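Local coordinates for plasmodesmata-located protein 8 (Arabidopsis thaliana, PDB 6GRF), which probably modulates cell-to-cell trafficking at plasmodesmata, and presents a lectin-like tandem DUF26 ectodomain outside the cell, at residues A[8-13]-A[121-126]; A[26-31]-A[87-92]; A[33-38]-A[64-69]; A[82-87]-A[105-110]; A[147-152]-A[166-171]. All coordinates share one frame; numbering follows the deposited sequence.

How the contacts relate
Contacts 2, 3 and 4 lie within the first DUF26 domain, contact 5 lies in the second, and contact 1 joins the two. Contacts 3 and 4 sit side by side, centres 8 Å apart, because strands 62-68 and 105-110 are hydrogen-bonded neighbours. Contact 2 is as close to contact 4, touching it where Arg28 NE lies 2.9 Å from Tyr109 OH. Cys13 of contact 1 and Cys92 of contact 2 are predicted to form a disulfide, but their modelled SG atoms are 2.8 Å apart, too long for a well-formed bond. Contact 5 lies about 22 Å from contact 3, centre to centre, yet Arg69 reaches over the domain boundary to the ring of Tyr167.

Contact 1 of 5, residues A[8-13]-A[121-126]; sequences FIYGGC and SLRYKK
Tyr10 and Tyr124 present a ring face to each other's CB: the Tyr124 CB lies over the Tyr10 ring, 3.9 Å from its centroid, while Tyr10 CB lies over the Tyr124 ring, 4.1 Å from that centroid. This reciprocal CH-pi pair joins one edge strand of each DUF26 sheet, 8-13 and 122-127; the two strands run roughly antiparallel with axes 7.9 Å apart. The ring planes are nearly parallel, 21° apart, but slid so far that they barely overlap. Ile9 O shares the Tyr124 face with Tyr10 CB, and Ile9 CG2 touches CE2 of the same ring at 3.9 Å. Each strand has a classic beta bulge here, Ile9-Tyr10 facing Gln101 and Arg123-Tyr124 facing Tyr203. The Tyr10 side chain, with CG between its backbone N and carbonyl carbon (chi1 83°), ends beside Arg123, where Tyr10 OH is 3.5 Å from Arg123 CB. One water, in the Tyr10 ring plane, lies 2.9 Å from Tyr10 OH and accepts from Arg123 NE at 3.1 Å.

Contact 2 of 5, residues A[26-31]-A[87-92]; sequences SNRDTF and QITLIC
Arg28 and Thr89 stand on separate helices, 23-39 and 74-91, with Arg28 CA and Thr89 CA 10.2 Å apart, and the second helix ends just beyond Thr89, since Cys92 is the first residue to leave helical backbone angles. These are the two helices that pack on the five-stranded sheet of the first DUF26 domain, and the arginine bridges the gap between them. With CG anti to the backbone N (chi1 179°) and the chain extended as far as NE, Arg28 carries its guanidinium across to the threonine, where NH2 donates to Thr89 OG1 at 2.8 Å. The acceptor lies close to the guanidinium plane, and the N-H...O angle is 150°. Thr89 OG1 also bonds to Val85 O, one turn back in its own helix, which fixes the hydroxyl. Two waters meet the guanidinium edge in plane. The first accepts from NH2 of Arg28 at 3.0 Å and donates to Cys92 O at 3.2 Å, tying the arginine to the backbone at the helix end; the second accepts from Arg28 NH1 at 2.7 Å. Asp29 OD1 forms a long salt bridge to Arg28 NH1, 3.9 Å away. On the strand side, Arg28 NE is bonded to Tyr109 OH of strand 105-110. Partners at NE, NH1 and NH2 together hold the buried guanidinium against rotation, and the long salt bridge to Asp29 probably offsets some of its charge.

Contact 3 of 5, residues A[33-38]-A[64-69]; sequences SSVVTS and GLYQCR
Tyr66 leaves strand 62-68 toward Val35 and Ser38 of helix 23-39, its CB starting 3.5 Å from Phe106 O of the adjacent strand. CG sits between the backbone N and the carbonyl carbon (chi1 71°), a torsion that swings the ring toward Val35 and Ser38. Its CD2 then passes the two methyls of Val35, with CG1 at 4.0 Å and CG2 at 4.1 Å from Tyr66 CD2, while Val35 O lies over a ring face. One atom further on, Tyr66 CE2 is 3.9 Å from Ser38 CB. In the DUF26 fold two helices pack on an antiparallel five-stranded sheet, and here the tyrosine spans from an inner strand to the first of these helices, beside Ile81 of the second helix, 74-91. At the tip, Ser38 OG meets the ring edge in plane and donates to Tyr66 OH at 2.9 Å. Ser38 OG is anti to its backbone N (chi1 -170°), a setting that turns it to the phenol. The phenol oxygen is also hydrogen-bonded to Ala42 O, in the link between helix 23-39 and strand 44-49, and Ser38 OG to Asn45 ND2 of that strand.

Contact 4 of 5, residues A[82-87]-A[105-110]; sequences QTSVDQ and CFLRYE
Ser84 OG, the polar atom set closest to the strand, touches both Leu107 CB and Leu107 CD2 at 3.2 Å, from a helical turn in which Gln87 N bonds to Thr83 O. This is the helix-on-sheet layer of the first DUF26 domain, where helix 74-91 lies over inner strand 105-110 at 43° with the segment axes 8.8 Å apart. The serine oxygen is a buried hydroxyl set against hydrocarbon, with no hydrogen-bonding partner in the model. On one flank Ser84 CB is 4.0 Å from SG of Cys105, which is disulfide-bonded to Cys80 of the same helix and so ties helix and strand covalently. On the other flank Val85 CG2 meets Leu107 CD2 at 4.0 Å, the two side chains passing at a slant. Leu107 also touches Val35 of helix 23-39 and Ile88 further along helix 74-91, which places it where both helices meet the sheet. Arg108, fully extended, donates from NE to Glu110 OE1 at 3.1 Å and 165°, a salt bridge in which OE1 lies in the guanidinium plane, while the N-H comes from above the carboxylate plane.

Contact 5 of 5, residues A[147-152]-A[166-171]; sequences SDLEST and GYAQCV
An apolar contact sets Leu149 of helix 136-149 against the backbone of Gly166, Tyr167 and Ala168 in strand 164-170 of the second DUF26 domain. The leucine fork lies on the strand, CD2 over the backbone and CD1 to one side. CD1 lies 3.8 Å from Tyr167 N, whereas CD2 lies 3.9 Å from both Gly166 C and Ala168 N. Nearer the helix, Leu149 CB meets Ala168 CB at 4.0 Å. The absence of a side chain on Gly166 and the small methyl of Ala168 allow this close approach, the Leu149 and Ala168 CA atoms being 5.9 Å apart. Leu149 CG is anti to its carbonyl carbon (chi1 -68°), a torsion that directs the two methyls down onto the sheet. Just beyond, residues 149 to 152 form a type I beta turn. Leu149 O accepts there from Thr152 OG1 at 2.6 Å and from Thr152 N at 3.1 Å, both donors reaching it from the same face of its plane, so the turn is pinned at the residue that does the packing. The Tyr167 CB points away from the helix, and its ring forms a cation-pi pair with Arg69 of the first domain. Leu149 also rests on Lys157 and Ser159 of the neighbouring edge strand 156-161, while Ala168 touches Leu183 of helix 176-193 and Ala209 of strand 207-213.

Contact 1 of 5, residues A[8-13]-A[121-126]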
# COMPACT_ATOMS: atom_id res chain seq x y z
N PHE A 8 12.20 -2.42 1.96
CA PHE A 8 11.12 -2.85 2.83
C PHE A 8 10.53 -1.65 3.57
O PHE A 8 11.25 -0.93 4.22
CB PHE A 8 11.66 -3.87 3.85
CG PHE A 8 10.65 -4.37 4.84
CD1 PHE A 8 9.77 -5.39 4.50
CD2 PHE A 8 10.56 -3.83 6.11
CE1 PHE A 8 8.83 -5.85 5.41
CE2 PHE A 8 9.62 -4.28 7.01
CZ PHE A 8 8.75 -5.29 6.67
N ILE A 9 9.20 -1.47 3.49
CA ILE A 9 8.52 -0.40 4.22
C ILE A 9 7.83 -0.99 5.45
O ILE A 9 8.15 -0.62 6.57
CB ILE A 9 7.56 0.39 3.31
CG1 ILE A 9 8.34 1.03 2.16
CG2 ILE A 9 6.78 1.43 4.11
CD1 ILE A 9 7.52 1.87 1.24
N TYR A 10 6.88 -1.91 5.25
CA TYR A 10 6.20 -2.55 6.36
C TYR A 10 5.56 -3.87 5.91
O TYR A 10 5.28 -4.07 4.73
CB TYR A 10 5.14 -1.62 6.98
CG TYR A 10 3.80 -1.60 6.27
CD1 TYR A 10 2.80 -2.51 6.59
CD2 TYR A 10 3.53 -0.66 5.29
CE1 TYR A 10 1.58 -2.49 5.95
CE2 TYR A 10 2.31 -0.63 4.64
CZ TYR A 10 1.33 -1.55 4.96
OH TYR A 10 0.13 -1.52 4.31
N GLY A 11 5.34 -4.74 6.89
CA GLY A 11 4.64 -6.00 6.70
C GLY A 11 3.82 -6.34 7.93
O GLY A 11 4.12 -5.89 9.05
N GLY A 12 2.75 -7.13 7.72
CA GLY A 12 1.90 -7.60 8.81
C GLY A 12 1.27 -8.92 8.43
O GLY A 12 0.96 -9.15 7.26
N CYS A 13 1.11 -9.81 9.41
CA CYS A 13 0.45 -11.08 9.19
C CYS A 13 -0.67 -11.24 10.20
O CYS A 13 -0.63 -10.64 11.27
CB CYS A 13 1.37 -12.29 9.30
SG CYS A 13 3.02 -11.93 9.95
N SER A 121 -8.27 2.16 7.89
CA SER A 121 -7.53 1.90 9.11
C SER A 121 -6.04 2.14 8.84
O SER A 121 -5.57 1.91 7.73
CB SER A 121 -7.78 0.53 9.69
OG SER A 121 -8.04 -0.41 8.68
N LEU A 122 -5.34 2.63 9.86
CA LEU A 122 -3.92 2.93 9.78
C LEU A 122 -3.12 1.62 9.79
O LEU A 122 -3.22 0.83 10.70
CB LEU A 122 -3.55 3.80 10.98
CG LEU A 122 -2.06 4.10 11.13
CD1 LEU A 122 -1.52 4.75 9.86
CD2 LEU A 122 -1.80 4.99 12.34
N ARG A 123 -2.28 1.44 8.77
CA ARG A 123 -1.43 0.26 8.66
C ARG A 123 -0.01 0.58 9.14
O ARG A 123 0.58 -0.21 9.84
CB ARG A 123 -1.42 -0.26 7.23
CG ARG A 123 -2.72 -0.95 6.83
CD ARG A 123 -3.08 -2.06 7.80
NE ARG A 123 -3.78 -3.14 7.12
CZ ARG A 123 -5.06 -3.45 7.28
NH1 ARG A 123 -5.81 -2.80 8.15
NH2 ARG A 123 -5.59 -4.41 6.55
N TYR A 124 0.51 1.75 8.74
CA TYR A 124 1.87 2.13 9.07
C TYR A 124 2.04 3.64 8.86
O TYR A 124 1.46 4.23 7.96
CB TYR A 124 2.88 1.31 8.24
CG TYR A 124 4.32 1.68 8.46
CD1 TYR A 124 4.98 1.33 9.64
CD2 TYR A 124 5.04 2.39 7.51
CE1 TYR A 124 6.30 1.67 9.86
CE2 TYR A 124 6.37 2.74 7.72
CZ TYR A 124 7.00 2.37 8.90
OH TYR A 124 8.30 2.72 9.13
N LYS A 125 2.86 4.26 9.71
CA LYS A 125 3.21 5.66 9.58
C LYS A 125 4.63 5.86 10.09
O LYS A 125 5.09 5.15 10.98
CB LYS A 125 2.24 6.56 10.35
CG LYS A 125 2.29 6.41 11.86
CD LYS A 125 2.65 7.69 12.56
CE LYS A 125 2.91 7.50 14.04
NZ LYS A 125 4.36 7.57 14.34
N LYS A 126 5.32 6.83 9.49
CA LYS A 126 6.63 7.25 9.92
C LYS A 126 6.73 8.76 9.73
O LYS A 126 6.48 9.25 8.64
CB LYS A 126 7.69 6.51 9.10
CG LYS A 126 9.11 6.60 9.65
CD LYS A 126 10.13 6.06 8.66
CE LYS A 126 11.26 5.28 9.31
NZ LYS A 126 12.18 6.19 10.03
O HOH W 1 -1.75 -3.63 4.88

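Contact 2 of 5, residues A[26-31]-A[87-92]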
# COMPACT_ATOMS: atom_id res chain seq x y z
N SER A 26 -2.73 -24.68 -0.71
CA SER A 26 -2.80 -24.81 -2.18
C SER A 26 -3.34 -23.53 -2.82
O SER A 26 -2.84 -23.08 -3.84
CB SER A 26 -3.66 -25.99 -2.58
OG SER A 26 -3.07 -27.20 -2.17
N ASN A 27 -4.40 -22.99 -2.21
CA ASN A 27 -5.10 -21.82 -2.75
C ASN A 27 -4.18 -20.59 -2.68
O ASN A 27 -4.15 -19.77 -3.60
CB ASN A 27 -6.45 -21.63 -2.04
CG ASN A 27 -7.49 -22.65 -2.45
OD1 ASN A 27 -7.33 -23.32 -3.47
ND2 ASN A 27 -8.57 -22.76 -1.69
N ARG A 28 -3.44 -20.49 -1.57
CA ARG A 28 -2.45 -19.44 -1.37
C ARG A 28 -1.37 -19.55 -2.45
O ARG A 28 -1.05 -18.54 -3.05
CB ARG A 28 -1.86 -19.53 0.03
CG ARG A 28 -0.80 -18.48 0.33
CD ARG A 28 -0.28 -18.64 1.74
NE ARG A 28 0.90 -17.82 1.95
CZ ARG A 28 2.10 -18.10 1.47
NH1 ARG A 28 2.27 -19.23 0.79
NH2 ARG A 28 3.11 -17.26 1.66
N ASP A 29 -0.83 -20.74 -2.69
CA ASP A 29 0.24 -20.90 -3.70
C ASP A 29 -0.27 -20.46 -5.07
O ASP A 29 0.44 -19.79 -5.81
CB ASP A 29 0.74 -22.35 -3.84
CG ASP A 29 1.64 -22.83 -2.71
OD1 ASP A 29 2.11 -21.99 -1.93
OD2 ASP A 29 1.85 -24.07 -2.62
N THR A 30 -1.48 -20.90 -5.42
CA THR A 30 -2.11 -20.62 -6.70
C THR A 30 -2.26 -19.10 -6.86
O THR A 30 -1.98 -18.55 -7.94
CB THR A 30 -3.47 -21.31 -6.81
OG1 THR A 30 -3.23 -22.72 -6.78
CG2 THR A 30 -4.24 -20.94 -8.06
N PHE A 31 -2.74 -18.45 -5.79
CA PHE A 31 -2.87 -17.02 -5.76
C PHE A 31 -1.52 -16.36 -6.07
O PHE A 31 -1.45 -15.56 -6.98
CB PHE A 31 -3.37 -16.55 -4.40
CG PHE A 31 -3.15 -15.08 -4.15
CD1 PHE A 31 -3.93 -14.14 -4.78
CD2 PHE A 31 -2.14 -14.65 -3.30
CE1 PHE A 31 -3.72 -12.78 -4.56
CE2 PHE A 31 -1.93 -13.30 -3.08
CZ PHE A 31 -2.72 -12.37 -3.71
N GLN A 87 9.35 -12.48 -0.27
CA GLN A 87 9.48 -11.85 1.05
C GLN A 87 8.26 -12.17 1.93
O GLN A 87 8.42 -12.42 3.12
CB GLN A 87 9.68 -10.34 0.90
CG GLN A 87 9.70 -9.58 2.23
CD GLN A 87 10.97 -9.71 3.04
OE1 GLN A 87 11.96 -10.31 2.61
NE2 GLN A 87 10.96 -9.13 4.22
N ILE A 88 7.05 -12.11 1.37
CA ILE A 88 5.84 -12.20 2.18
C ILE A 88 5.76 -13.61 2.80
O ILE A 88 5.33 -13.76 3.95
CB ILE A 88 4.56 -11.83 1.41
CG1 ILE A 88 3.44 -11.41 2.36
CG2 ILE A 88 4.09 -12.95 0.49
CD1 ILE A 88 2.19 -10.89 1.68
N THR A 89 6.22 -14.61 2.04
CA THR A 89 6.34 -16.00 2.52
C THR A 89 7.37 -16.07 3.66
O THR A 89 7.14 -16.76 4.64
CB THR A 89 6.70 -16.95 1.37
OG1 THR A 89 5.63 -16.92 0.43
CG2 THR A 89 6.96 -18.37 1.81
N LEU A 90 8.47 -15.33 3.51
CA LEU A 90 9.59 -15.31 4.46
C LEU A 90 9.16 -14.72 5.81
O LEU A 90 9.43 -15.33 6.85
CB LEU A 90 10.75 -14.50 3.86
CG LEU A 90 12.13 -14.72 4.48
CD1 LEU A 90 13.24 -14.50 3.46
CD2 LEU A 90 12.34 -13.83 5.70
N ILE A 91 8.54 -13.53 5.82
CA ILE A 91 8.22 -12.86 7.10
C ILE A 91 6.89 -13.37 7.67
O ILE A 91 6.65 -13.17 8.85
CB ILE A 91 8.21 -11.32 6.99
CG1 ILE A 91 7.16 -10.80 6.01
CG2 ILE A 91 9.61 -10.80 6.66
CD1 ILE A 91 6.81 -9.34 6.21
N CYS A 92 6.05 -14.02 6.85
CA CYS A 92 4.73 -14.49 7.30
C CYS A 92 4.52 -15.95 6.88
O CYS A 92 3.67 -16.23 6.06
CB CYS A 92 3.63 -13.62 6.72
SG CYS A 92 3.72 -11.90 7.27
O HOH W 2 2.45 -14.93 3.43
O HOH W 3 4.53 -19.88 -0.55

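Contact 3 of 5, residues A[33-38]-A[64-69]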
# COMPACT_ATOMS: atom_id res chain seq x y z
N SER A 33 1.25 -17.50 -7.37
CA SER A 33 1.62 -17.84 -8.72
C SER A 33 0.91 -16.93 -9.74
O SER A 33 1.50 -16.52 -10.72
CB SER A 33 1.33 -19.30 -8.96
OG SER A 33 1.48 -19.60 -10.33
N SER A 34 -0.38 -16.62 -9.50
CA SER A 34 -1.20 -15.77 -10.40
C SER A 34 -0.70 -14.32 -10.38
O SER A 34 -0.73 -13.64 -11.39
CB SER A 34 -2.66 -15.81 -10.03
OG SER A 34 -3.22 -17.07 -10.34
N VAL A 35 -0.29 -13.87 -9.19
CA VAL A 35 0.19 -12.52 -8.97
C VAL A 35 1.43 -12.28 -9.83
O VAL A 35 1.56 -11.23 -10.43
CB VAL A 35 0.46 -12.27 -7.48
CG1 VAL A 35 1.43 -11.14 -7.24
CG2 VAL A 35 -0.84 -12.05 -6.71
N VAL A 36 2.32 -13.28 -9.90
CA VAL A 36 3.54 -13.19 -10.68
C VAL A 36 3.19 -13.17 -12.18
O VAL A 36 3.73 -12.37 -12.93
CB VAL A 36 4.52 -14.34 -10.34
CG1 VAL A 36 5.65 -14.42 -11.35
CG2 VAL A 36 5.06 -14.22 -8.93
N THR A 37 2.27 -14.05 -12.59
CA THR A 37 1.81 -14.15 -13.97
C THR A 37 1.22 -12.80 -14.41
O THR A 37 1.59 -12.29 -15.45
CB THR A 37 0.82 -15.31 -14.13
OG1 THR A 37 1.51 -16.53 -13.84
CG2 THR A 37 0.21 -15.42 -15.51
N SER A 38 0.32 -12.23 -13.59
CA SER A 38 -0.42 -10.99 -13.89
C SER A 38 0.52 -9.78 -13.96
O SER A 38 0.30 -8.88 -14.76
CB SER A 38 -1.48 -10.75 -12.86
OG SER A 38 -2.34 -9.69 -13.26
N GLY A 64 -7.07 -11.70 -2.62
CA GLY A 64 -5.88 -10.88 -2.58
C GLY A 64 -5.78 -9.95 -3.77
O GLY A 64 -6.57 -10.03 -4.70
N LEU A 65 -4.77 -9.07 -3.70
CA LEU A 65 -4.44 -8.14 -4.76
C LEU A 65 -2.97 -7.73 -4.64
O LEU A 65 -2.29 -8.01 -3.64
CB LEU A 65 -5.37 -6.92 -4.70
CG LEU A 65 -5.45 -6.16 -3.37
CD1 LEU A 65 -4.18 -5.39 -3.06
CD2 LEU A 65 -6.63 -5.22 -3.38
N TYR A 66 -2.48 -7.09 -5.70
CA TYR A 66 -1.21 -6.41 -5.70
C TYR A 66 -1.40 -5.06 -6.39
O TYR A 66 -2.30 -4.88 -7.20
CB TYR A 66 -0.12 -7.24 -6.40
CG TYR A 66 -0.30 -7.34 -7.90
CD1 TYR A 66 0.34 -6.46 -8.76
CD2 TYR A 66 -1.13 -8.30 -8.46
CE1 TYR A 66 0.16 -6.53 -10.13
CE2 TYR A 66 -1.31 -8.38 -9.83
CZ TYR A 66 -0.67 -7.49 -10.67
OH TYR A 66 -0.86 -7.57 -12.02
N GLN A 67 -0.54 -4.10 -6.03
CA GLN A 67 -0.52 -2.78 -6.65
C GLN A 67 0.95 -2.37 -6.75
O GLN A 67 1.61 -2.24 -5.73
CB GLN A 67 -1.35 -1.81 -5.80
CG GLN A 67 -1.35 -0.38 -6.31
CD GLN A 67 -2.06 -0.28 -7.64
OE1 GLN A 67 -1.44 -0.10 -8.69
NE2 GLN A 67 -3.37 -0.38 -7.61
N CYS A 68 1.45 -2.22 -7.98
CA CYS A 68 2.76 -1.61 -8.21
C CYS A 68 2.61 -0.08 -8.24
O CYS A 68 1.53 0.43 -8.50
CB CYS A 68 3.39 -2.07 -9.52
SG CYS A 68 3.81 -3.83 -9.51
N ARG A 69 3.71 0.62 -7.99
CA ARG A 69 3.75 2.05 -8.24
C ARG A 69 3.39 2.27 -9.71
O ARG A 69 4.02 1.72 -10.60
CB ARG A 69 5.13 2.62 -7.89
CG ARG A 69 5.20 3.19 -6.48
CD ARG A 69 6.59 3.71 -6.13
NE ARG A 69 6.99 4.87 -6.90
CZ ARG A 69 6.81 6.14 -6.52
NH1 ARG A 69 6.07 6.41 -5.46
NH2 ARG A 69 7.39 7.13 -7.18

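Contact 4 of 5, residues A[82-87]-A[105-110]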
# COMPACT_ATOMS: atom_id res chain seq x y z
N GLN A 82 7.85 -10.28 -7.85
CA GLN A 82 8.54 -11.54 -7.60
C GLN A 82 9.24 -11.45 -6.23
O GLN A 82 9.16 -12.38 -5.44
CB GLN A 82 9.52 -11.88 -8.73
CG GLN A 82 10.25 -13.21 -8.56
CD GLN A 82 9.32 -14.39 -8.38
OE1 GLN A 82 9.05 -14.82 -7.26
NE2 GLN A 82 8.81 -14.91 -9.48
N THR A 83 9.91 -10.33 -5.96
CA THR A 83 10.63 -10.12 -4.70
C THR A 83 9.64 -10.17 -3.53
O THR A 83 9.92 -10.70 -2.44
CB THR A 83 11.42 -8.81 -4.73
OG1 THR A 83 12.24 -8.81 -5.89
CG2 THR A 83 12.26 -8.60 -3.49
N SER A 84 8.47 -9.58 -3.78
CA SER A 84 7.40 -9.42 -2.83
C SER A 84 6.80 -10.79 -2.44
O SER A 84 6.56 -11.08 -1.27
CB SER A 84 6.39 -8.48 -3.44
OG SER A 84 5.14 -8.59 -2.83
N VAL A 85 6.59 -11.65 -3.44
CA VAL A 85 6.03 -12.99 -3.20
C VAL A 85 7.00 -13.82 -2.34
O VAL A 85 6.58 -14.51 -1.41
CB VAL A 85 5.67 -13.66 -4.54
CG1 VAL A 85 5.50 -15.16 -4.42
CG2 VAL A 85 4.43 -13.03 -5.14
N ASP A 86 8.31 -13.70 -2.60
CA ASP A 86 9.31 -14.38 -1.81
C ASP A 86 9.33 -13.80 -0.39
O ASP A 86 9.31 -14.53 0.57
CB ASP A 86 10.68 -14.28 -2.48
CG ASP A 86 10.75 -15.06 -3.78
OD1 ASP A 86 10.34 -16.24 -3.78
OD2 ASP A 86 11.21 -14.47 -4.80
N GLN A 87 9.35 -12.48 -0.27
CA GLN A 87 9.48 -11.85 1.05
C GLN A 87 8.26 -12.17 1.93
O GLN A 87 8.42 -12.42 3.12
CB GLN A 87 9.68 -10.34 0.90
CG GLN A 87 9.70 -9.58 2.23
CD GLN A 87 10.97 -9.71 3.04
OE1 GLN A 87 11.96 -10.31 2.61
NE2 GLN A 87 10.96 -9.13 4.22
N CYS A 105 5.95 -1.70 -4.55
CA CYS A 105 4.76 -2.54 -4.72
C CYS A 105 4.18 -2.98 -3.38
O CYS A 105 4.84 -2.99 -2.35
CB CYS A 105 5.04 -3.75 -5.61
SG CYS A 105 6.42 -4.78 -5.05
N PHE A 106 2.89 -3.32 -3.44
CA PHE A 106 2.11 -3.75 -2.33
C PHE A 106 1.45 -5.08 -2.70
O PHE A 106 0.96 -5.22 -3.82
CB PHE A 106 1.09 -2.68 -1.99
CG PHE A 106 0.08 -3.06 -0.93
CD1 PHE A 106 0.46 -3.16 0.40
CD2 PHE A 106 -1.24 -3.27 -1.26
CE1 PHE A 106 -0.46 -3.48 1.38
CE2 PHE A 106 -2.17 -3.59 -0.28
CZ PHE A 106 -1.78 -3.70 1.03
N LEU A 107 1.49 -6.04 -1.78
CA LEU A 107 0.88 -7.36 -1.95
C LEU A 107 0.05 -7.69 -0.72
O LEU A 107 0.51 -7.50 0.39
CB LEU A 107 2.01 -8.37 -2.13
CG LEU A 107 1.58 -9.82 -2.32
CD1 LEU A 107 0.77 -9.98 -3.60
CD2 LEU A 107 2.79 -10.72 -2.34
N ARG A 108 -1.16 -8.22 -0.93
CA ARG A 108 -2.07 -8.53 0.18
C ARG A 108 -2.91 -9.76 -0.16
O ARG A 108 -3.40 -9.91 -1.27
CB ARG A 108 -3.00 -7.35 0.45
CG ARG A 108 -3.89 -7.51 1.67
CD ARG A 108 -4.79 -6.31 1.90
NE ARG A 108 -5.66 -6.49 3.05
CZ ARG A 108 -6.71 -5.72 3.35
NH1 ARG A 108 -6.92 -4.59 2.69
NH2 ARG A 108 -7.56 -6.11 4.29
N TYR A 109 -3.13 -10.60 0.85
CA TYR A 109 -4.11 -11.66 0.75
C TYR A 109 -4.72 -11.92 2.13
O TYR A 109 -4.09 -11.69 3.15
CB TYR A 109 -3.47 -12.91 0.15
CG TYR A 109 -2.53 -13.63 1.08
CD1 TYR A 109 -3.03 -14.50 2.04
CD2 TYR A 109 -1.16 -13.46 0.99
CE1 TYR A 109 -2.19 -15.17 2.91
CE2 TYR A 109 -0.30 -14.13 1.85
CZ TYR A 109 -0.82 -14.98 2.82
OH TYR A 109 -0.03 -15.66 3.69
N GLU A 110 -5.96 -12.41 2.13
CA GLU A 110 -6.67 -12.81 3.34
C GLU A 110 -7.67 -13.92 2.99
O GLU A 110 -7.93 -14.21 1.82
CB GLU A 110 -7.45 -11.65 3.96
CG GLU A 110 -6.90 -10.28 3.66
CD GLU A 110 -6.70 -9.41 4.89
OE1 GLU A 110 -5.58 -8.87 5.06
OE2 GLU A 110 -7.68 -9.29 5.67

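Contact 5 of 5, residues A[147-152]-A[166-171]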
# COMPACT_ATOMS: atom_id res chain seq x y z
N SER A 147 -3.36 19.02 -0.09
CA SER A 147 -4.66 19.31 -0.64
C SER A 147 -4.77 18.79 -2.09
O SER A 147 -5.83 18.30 -2.51
CB SER A 147 -4.97 20.77 -0.56
OG SER A 147 -6.12 21.05 -1.34
N ASP A 148 -3.69 18.92 -2.85
CA ASP A 148 -3.65 18.47 -4.23
C ASP A 148 -3.67 16.92 -4.28
O ASP A 148 -4.36 16.37 -5.12
CB ASP A 148 -2.43 19.04 -4.94
CG ASP A 148 -2.37 18.72 -6.42
OD1 ASP A 148 -3.45 18.58 -7.04
OD2 ASP A 148 -1.26 18.56 -6.92
N LEU A 149 -2.91 16.26 -3.40
CA LEU A 149 -2.84 14.79 -3.30
C LEU A 149 -4.25 14.21 -3.07
O LEU A 149 -4.63 13.22 -3.72
CB LEU A 149 -1.90 14.36 -2.16
CG LEU A 149 -0.41 14.65 -2.34
CD1 LEU A 149 0.41 14.00 -1.23
CD2 LEU A 149 0.13 14.21 -3.69
N GLU A 150 -4.99 14.84 -2.16
CA GLU A 150 -6.36 14.48 -1.76
C GLU A 150 -7.35 14.52 -2.93
O GLU A 150 -8.46 14.05 -2.77
CB GLU A 150 -6.91 15.51 -0.78
CG GLU A 150 -6.75 15.16 0.68
CD GLU A 150 -7.37 16.23 1.57
OE1 GLU A 150 -7.50 17.37 1.09
OE2 GLU A 150 -7.73 15.93 2.73
N SER A 151 -6.96 15.17 -4.04
CA SER A 151 -7.81 15.38 -5.22
C SER A 151 -7.84 14.12 -6.09
O SER A 151 -8.71 13.95 -6.94
CB SER A 151 -7.40 16.63 -6.03
OG SER A 151 -6.15 16.51 -6.74
N THR A 152 -6.88 13.23 -5.85
CA THR A 152 -6.72 12.02 -6.62
C THR A 152 -8.00 11.18 -6.53
O THR A 152 -8.62 11.07 -5.46
CB THR A 152 -5.48 11.29 -6.10
OG1 THR A 152 -4.46 12.28 -6.16
CG2 THR A 152 -5.13 10.05 -6.90
N GLY A 166 5.20 15.77 -2.68
CA GLY A 166 4.29 14.76 -2.17
C GLY A 166 3.97 13.69 -3.20
O GLY A 166 4.11 13.90 -4.38
N TYR A 167 3.54 12.53 -2.71
CA TYR A 167 3.13 11.40 -3.53
C TYR A 167 1.99 10.69 -2.80
O TYR A 167 2.04 10.50 -1.57
CB TYR A 167 4.30 10.45 -3.79
CG TYR A 167 3.97 9.32 -4.72
CD1 TYR A 167 3.32 8.18 -4.27
CD2 TYR A 167 4.27 9.40 -6.07
CE1 TYR A 167 2.97 7.15 -5.13
CE2 TYR A 167 3.93 8.38 -6.95
CZ TYR A 167 3.29 7.25 -6.47
OH TYR A 167 2.97 6.23 -7.32
N ALA A 168 0.93 10.39 -3.54
CA ALA A 168 -0.18 9.58 -3.03
C ALA A 168 -0.60 8.56 -4.09
O ALA A 168 -0.48 8.80 -5.29
CB ALA A 168 -1.35 10.45 -2.64
N GLN A 169 -1.09 7.42 -3.60
CA GLN A 169 -1.48 6.28 -4.43
C GLN A 169 -2.71 5.65 -3.76
O GLN A 169 -2.70 5.45 -2.55
CB GLN A 169 -0.28 5.32 -4.54
CG GLN A 169 -0.58 3.93 -5.10
CD GLN A 169 -0.21 3.79 -6.56
OE1 GLN A 169 -1.08 3.67 -7.42
NE2 GLN A 169 1.08 3.82 -6.85
N CYS A 170 -3.76 5.43 -4.55
CA CYS A 170 -4.90 4.58 -4.18
C CYS A 170 -4.73 3.18 -4.78
O CYS A 170 -4.38 3.05 -5.96
CB CYS A 170 -6.21 5.14 -4.68
SG CYS A 170 -6.80 6.51 -3.65
N VAL A 171 -5.03 2.15 -3.98
CA VAL A 171 -5.01 0.78 -4.48
C VAL A 171 -6.18 0.62 -5.45
O VAL A 171 -7.26 1.10 -5.21
CB VAL A 171 -5.05 -0.24 -3.32
CG1 VAL A 171 -5.12 -1.66 -3.84
CG2 VAL A 171 -3.84 -0.08 -2.42